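Local coordinates for uncharacterized protein (Nocardia farcinica, PDB 3ESM) that is of unknown function but holds an immunoglobulin-like domain of a longer, probably membrane-associated protein and may bind copper, at residues P25-T39 with F103-W117. The protein carries 2 engineered substitutions. Sequence-based numbering, arbitrary orientation.
Engineered in segment 25-39: Met36 (natural residue Leu).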
loop_
_atom_site.group_PDB
_atom_site.type_symbol
_atom_site.label_atom_id
_atom_site.label_comp_id
_atom_site.label_asym_id
_atom_site.label_seq_id
_atom_site.Cartn_x
_atom_site.Cartn_y
_atom_site.Cartn_z
ATOM N N PRO A 25 -1.553 -7.859 -12.903
ATOM C CA PRO A 25 -1.359 -9.304 -12.740
ATOM C C PRO A 25 -0.915 -9.633 -11.340
ATOM O O PRO A 25 -0.112 -8.914 -10.788
ATOM C CB PRO A 25 -0.171 -9.589 -13.648
ATOM C CG PRO A 25 0.682 -8.317 -13.522
ATOM C CD PRO A 25 -0.352 -7.203 -13.466
ATOM N N THR A 26 -1.390 -10.751 -10.786
ATOM C CA THR A 26 -0.855 -11.225 -9.525
ATOM C C THR A 26 0.342 -12.123 -9.799
ATOM O O THR A 26 0.188 -13.247 -10.264
ATOM C CB THR A 26 -1.965 -11.936 -8.701
ATOM O OG1 THR A 26 -2.928 -10.947 -8.307
ATOM C CG2 THR A 26 -1.395 -12.553 -7.441
ATOM N N GLU A 27 1.536 -11.595 -9.542
ATOM C CA GLU A 27 2.789 -12.283 -9.889
ATOM C C GLU A 27 3.426 -12.938 -8.681
ATOM O O GLU A 27 4.567 -12.658 -8.315
ATOM C CB GLU A 27 3.727 -11.313 -10.617
ATOM C CG GLU A 27 3.135 -11.018 -11.989
ATOM C CD GLU A 27 3.951 -10.091 -12.882
ATOM O OE1 GLU A 27 3.584 -10.022 -14.079
ATOM O OE2 GLU A 27 4.939 -9.452 -12.429
ATOM N N SER A 28 2.649 -13.804 -8.057
ATOM C CA SER A 28 3.115 -14.619 -6.972
ATOM C C SER A 28 2.457 -15.960 -7.171
ATOM O O SER A 28 1.370 -16.054 -7.751
ATOM C CB SER A 28 2.665 -14.049 -5.622
ATOM O OG SER A 28 2.926 -14.978 -4.591
ATOM N N GLU A 29 3.091 -17.006 -6.669
ATOM C CA GLU A 29 2.421 -18.305 -6.688
ATOM C C GLU A 29 1.545 -18.548 -5.461
ATOM O O GLU A 29 0.742 -19.484 -5.448
ATOM C CB GLU A 29 3.439 -19.421 -6.858
ATOM C CG GLU A 29 4.080 -19.357 -8.226
ATOM C CD GLU A 29 4.933 -20.564 -8.498
ATOM O OE1 GLU A 29 5.371 -21.202 -7.511
ATOM O OE2 GLU A 29 5.145 -20.875 -9.693
ATOM N N THR A 30 1.684 -17.709 -4.438
ATOM C CA THR A 30 0.956 -17.916 -3.206
ATOM C C THR A 30 0.190 -16.697 -2.688
ATOM O O THR A 30 -0.871 -16.838 -2.078
ATOM C CB THR A 30 1.905 -18.350 -2.104
ATOM O OG1 THR A 30 3.049 -17.473 -2.100
ATOM C CG2 THR A 30 2.351 -19.796 -2.373
ATOM N N ALA A 31 0.729 -15.508 -2.906
ATOM C CA ALA A 31 0.138 -14.295 -2.304
ATOM C C ALA A 31 -0.815 -13.630 -3.308
ATOM O O ALA A 31 -0.659 -13.799 -4.527
ATOM C CB ALA A 31 1.242 -13.348 -1.931
ATOM N N ALA A 32 -1.794 -12.874 -2.794
ATOM C CA ALA A 32 -2.836 -12.280 -3.635
ATOM C C ALA A 32 -2.689 -10.762 -3.622
ATOM O O ALA A 32 -2.123 -10.221 -2.679
ATOM C CB ALA A 32 -4.198 -12.654 -3.071
ATOM N N THR A 33 -3.156 -10.088 -4.662
ATOM C CA THR A 33 -3.113 -8.629 -4.657
ATOM C C THR A 33 -4.281 -8.119 -3.794
ATOM O O THR A 33 -5.447 -8.424 -4.086
ATOM C CB THR A 33 -3.274 -8.043 -6.054
ATOM O OG1 THR A 33 -2.164 -8.471 -6.855
ATOM C CG2 THR A 33 -3.299 -6.502 -5.975
ATOM N N THR A 34 -3.943 -7.294 -2.806
ATOM C CA THR A 34 -4.951 -6.746 -1.860
ATOM C C THR A 34 -5.130 -5.236 -1.889
ATOM O O THR A 34 -6.117 -4.708 -1.349
ATOM C CB THR A 34 -4.649 -7.154 -0.416
ATOM O OG1 THR A 34 -3.352 -6.652 -0.040
ATOM C CG2 THR A 34 -4.699 -8.690 -0.306
ATOM N N ALA A 35 -4.231 -4.534 -2.568
ATOM C CA ALA A 35 -4.450 -3.085 -2.775
ATOM C C ALA A 35 -3.633 -2.626 -3.970
ATOM O O ALA A 35 -2.620 -3.245 -4.337
ATOM C CB ALA A 35 -4.032 -2.310 -1.562
ATOM N N MET A 36 -4.080 -1.539 -4.554
ATOM C CA MET A 36 -3.343 -0.921 -5.657
ATOM C C MET A 36 -3.413 0.576 -5.474
ATOM O O MET A 36 -4.515 1.115 -5.343
ATOM C CB MET A 36 -4.009 -1.310 -6.980
ATOM C CG MET A 36 -3.427 -0.650 -8.218
ATOM S SD MET A 36 -1.792 -1.336 -8.676
ATOM C CE MET A 36 -1.980 -2.951 -8.088
ATOM N N THR A 37 -2.262 1.253 -5.527
ATOM C CA THR A 37 -2.260 2.704 -5.452
ATOM C C THR A 37 -1.682 3.226 -6.757
ATOM O O THR A 37 -0.628 2.768 -7.151
ATOM C CB THR A 37 -1.413 3.189 -4.245
ATOM O OG1 THR A 37 -2.193 2.967 -3.034
ATOM C CG2 THR A 37 -1.142 4.673 -4.352
ATOM N N VAL A 38 -2.347 4.162 -7.418
ATOM C CA VAL A 38 -1.810 4.690 -8.676
ATOM C C VAL A 38 -1.637 6.175 -8.558
ATOM O O VAL A 38 -2.530 6.873 -8.084
ATOM C CB VAL A 38 -2.750 4.398 -9.854
ATOM C CG1 VAL A 38 -2.212 5.055 -11.136
ATOM C CG2 VAL A 38 -2.886 2.915 -10.046
ATOM N N THR A 39 -0.489 6.671 -9.033
ATOM C CA THR A 39 -0.191 8.099 -8.968
ATOM C C THR A 39 -0.795 8.759 -10.197
ATOM O O THR A 39 -0.560 8.300 -11.322
ATOM C CB THR A 39 1.327 8.300 -9.003
ATOM O OG1 THR A 39 1.910 7.790 -7.797
ATOM C CG2 THR A 39 1.663 9.761 -9.158
ATOM N N PHE A 103 1.798 6.580 -15.101
ATOM C CA PHE A 103 1.028 6.403 -13.866
ATOM C C PHE A 103 1.772 5.449 -12.945
ATOM O O PHE A 103 1.426 4.292 -12.855
ATOM C CB PHE A 103 -0.365 5.854 -14.162
ATOM C CG PHE A 103 -1.160 6.678 -15.122
ATOM C CD1 PHE A 103 -1.995 7.696 -14.673
ATOM C CD2 PHE A 103 -1.087 6.425 -16.483
ATOM C CE1 PHE A 103 -2.763 8.461 -15.576
ATOM C CE2 PHE A 103 -1.849 7.181 -17.405
ATOM C CZ PHE A 103 -2.683 8.208 -16.946
ATOM N N PRO A 104 2.775 5.951 -12.245
ATOM C CA PRO A 104 3.553 5.104 -11.317
ATOM C C PRO A 104 2.556 4.411 -10.365
ATOM O O PRO A 104 1.589 5.055 -9.938
ATOM C CB PRO A 104 4.430 6.109 -10.578
ATOM C CG PRO A 104 4.614 7.239 -11.566
ATOM C CD PRO A 104 3.329 7.319 -12.380
ATOM N N ALA A 105 2.759 3.128 -10.071
ATOM C CA ALA A 105 1.781 2.410 -9.232
ATOM C C ALA A 105 2.490 1.592 -8.165
ATOM O O ALA A 105 3.683 1.269 -8.300
ATOM C CB ALA A 105 0.922 1.536 -10.069
ATOM N N GLU A 106 1.761 1.270 -7.095
ATOM C CA GLU A 106 2.305 0.429 -6.024
ATOM C C GLU A 106 1.289 -0.650 -5.702
ATOM O O GLU A 106 0.134 -0.331 -5.406
ATOM C CB GLU A 106 2.587 1.251 -4.801
ATOM C CG GLU A 106 3.572 2.372 -5.085
ATOM C CD GLU A 106 5.006 1.858 -5.139
ATOM O OE1 GLU A 106 5.302 0.811 -4.522
ATOM O OE2 GLU A 106 5.834 2.542 -5.787
ATOM N N GLN A 107 1.719 -1.913 -5.821
ATOM C CA GLN A 107 0.803 -3.073 -5.715
ATOM C C GLN A 107 1.088 -3.822 -4.427
ATOM O O GLN A 107 2.190 -4.324 -4.239
ATOM C CB GLN A 107 1.059 -4.009 -6.909
ATOM C CG GLN A 107 0.179 -5.264 -6.971
ATOM C CD GLN A 107 0.629 -6.194 -8.115
ATOM O OE1 GLN A 107 1.578 -5.861 -8.827
ATOM N NE2 GLN A 107 -0.055 -7.328 -8.302
ATOM N N THR A 108 0.089 -3.957 -3.548
ATOM C CA THR A 108 0.296 -4.626 -2.288
ATOM C C THR A 108 -0.191 -6.059 -2.370
ATOM O O THR A 108 -1.305 -6.302 -2.890
ATOM C CB THR A 108 -0.511 -3.918 -1.159
ATOM O OG1 THR A 108 -0.030 -2.568 -0.964
ATOM C CG2 THR A 108 -0.395 -4.693 0.133
ATOM N N TYR A 109 0.612 -6.979 -1.809
ATOM C CA TYR A 109 0.251 -8.400 -1.731
ATOM C C TYR A 109 -0.100 -8.811 -0.327
ATOM O O TYR A 109 0.332 -8.172 0.636
ATOM C CB TYR A 109 1.422 -9.251 -2.185
ATOM C CG TYR A 109 1.575 -9.292 -3.686
ATOM C CD1 TYR A 109 1.102 -10.377 -4.410
ATOM C CD2 TYR A 109 2.230 -8.272 -4.372
ATOM C CE1 TYR A 109 1.269 -10.456 -5.757
ATOM C CE2 TYR A 109 2.421 -8.356 -5.743
ATOM C CZ TYR A 109 1.931 -9.456 -6.427
ATOM O OH TYR A 109 2.078 -9.585 -7.799
ATOM N N SER A 110 -0.895 -9.877 -0.224
ATOM C CA SER A 110 -1.354 -10.364 1.062
ATOM C C SER A 110 -0.249 -10.743 2.036
ATOM O O SER A 110 -0.490 -10.802 3.258
ATOM C CB SER A 110 -2.238 -11.566 0.829
ATOM O OG SER A 110 -1.550 -12.549 0.076
ATOM N N ASP A 111 0.929 -11.068 1.516
ATOM C CA ASP A 111 2.066 -11.447 2.390
ATOM C C ASP A 111 2.873 -10.255 2.905
ATOM O O ASP A 111 3.940 -10.424 3.548
ATOM C CB ASP A 111 3.000 -12.440 1.676
ATOM C CG ASP A 111 3.652 -11.856 0.447
ATOM O OD1 ASP A 111 3.506 -10.636 0.197
ATOM O OD2 ASP A 111 4.303 -12.648 -0.306
ATOM N N GLY A 112 2.387 -9.046 2.624
ATOM C CA GLY A 112 3.029 -7.845 3.123
ATOM C C GLY A 112 3.946 -7.145 2.129
ATOM O O GLY A 112 4.333 -6.004 2.360
ATOM N N ARG A 113 4.330 -7.831 1.058
ATOM C CA ARG A 113 5.194 -7.220 0.036
ATOM C C ARG A 113 4.443 -6.155 -0.776
ATOM O O ARG A 113 3.246 -6.273 -0.996
ATOM C CB ARG A 113 5.748 -8.295 -0.917
ATOM C CG ARG A 113 6.593 -9.360 -0.208
ATOM C CD ARG A 113 7.202 -10.366 -1.242
ATOM N NE ARG A 113 6.192 -11.256 -1.833
ATOM C CZ ARG A 113 5.668 -11.121 -3.058
ATOM N NH1 ARG A 113 6.054 -10.139 -3.874
ATOM N NH2 ARG A 113 4.750 -11.981 -3.479
ATOM N N VAL A 114 5.169 -5.136 -1.228
ATOM C CA VAL A 114 4.593 -4.129 -2.117
ATOM C C VAL A 114 5.529 -4.027 -3.300
ATOM O O VAL A 114 6.760 -3.820 -3.094
ATOM C CB VAL A 114 4.424 -2.759 -1.428
ATOM C CG1 VAL A 114 3.919 -1.716 -2.439
ATOM C CG2 VAL A 114 3.456 -2.852 -0.216
ATOM N N VAL A 115 4.973 -4.195 -4.494
ATOM C CA VAL A 115 5.728 -4.096 -5.739
ATOM C C VAL A 115 5.552 -2.736 -6.379
ATOM O O VAL A 115 4.421 -2.285 -6.606
ATOM C CB VAL A 115 5.344 -5.187 -6.719
ATOM C CG1 VAL A 115 6.096 -4.996 -8.026
ATOM C CG2 VAL A 115 5.617 -6.561 -6.116
ATOM N N ALA A 116 6.685 -2.081 -6.671
ATOM C CA ALA A 116 6.680 -0.744 -7.285
ATOM C C ALA A 116 6.685 -0.866 -8.795
ATOM O O ALA A 116 7.552 -1.561 -9.357
ATOM C CB ALA A 116 7.900 0.046 -6.830
ATOM N N TRP A 117 5.751 -0.195 -9.451
ATOM C CA TRP A 117 5.696 -0.151 -10.914
ATOM C C TRP A 117 6.012 1.286 -11.279
ATOM O O TRP A 117 5.120 2.087 -11.593
ATOM C CB TRP A 117 4.328 -0.567 -11.451
ATOM C CG TRP A 117 3.947 -1.980 -11.139
ATOM C CD1 TRP A 117 3.265 -2.439 -10.042
ATOM C CD2 TRP A 117 4.214 -3.125 -11.950
ATOM N NE1 TRP A 117 3.094 -3.806 -10.130
ATOM C CE2 TRP A 117 3.661 -4.249 -11.297
ATOM C CE3 TRP A 117 4.851 -3.304 -13.181
ATOM C CZ2 TRP A 117 3.740 -5.546 -11.842
ATOM C CZ3 TRP A 117 4.945 -4.578 -13.717
ATOM C CH2 TRP A 117 4.383 -5.684 -13.057
HETATM O O HOH W 1 5.441 -10.477 -6.223
HETATM O O HOH W 2 3.862 -15.321 0.108
HETATM O O HOH W 3 -1.835 -7.066 2.152
HETATM O O HOH W 4 2.108 5.057 -6.943
#
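Gln107 reaches across to Pro25 and Thr33 on an extended chain, with CG opposite the backbone N (chi1 -179°). Tyr109 has CG anti to its carbonyl carbon (chi1 -78°), and this carries its hydroxyl to the loop 26-32. Both project from strand 105-109, which runs antiparallel to strand 33-39 in one sheet of the immunoglobulin-like fold. A classic beta bulge interrupts the pairing: Thr34 and Ala35 both face Thr108. Thr34 N gives Thr108 O a bond of 2.8 Å, and the one from Ala35 N is weak. Beyond the bulge the pairing continues regularly to Thr39.

The Gln107 amide is gripped at both ends. Gln107 NE2 donates to Thr33 OG1 at 2.8 Å, which lies in the amide plane. Gln107 NE2 also donates to Pro25 O at 2.9 Å, from above that carbonyl's plane. Trp117 NE1 donates to Gln107 OE1, and the three bonds together fix which end of the amide is which. Thr33 OG1 passes its own proton to Thr26 OG1, which is also bonded to Val80. Engineered Met36 lays its CE 3.4 Å from Gln107 CG, and the pair also touches Val24 of strand 18-25.

The Tyr109 ring lies between Thr33 OG1 over one face and Arg113 NH2 over the other, both toward the rim. Arg113 NE forms a salt bridge to Asp111 OD2. Ser110, in the type I beta turn from Tyr109 to Gly112, receives Ala32 N on OG at 2.9 Å, while its carbonyl bonds Ser68 of the second subunit. At the ring's edge, Glu27 N donates to Tyr109 OH at 2.7 Å.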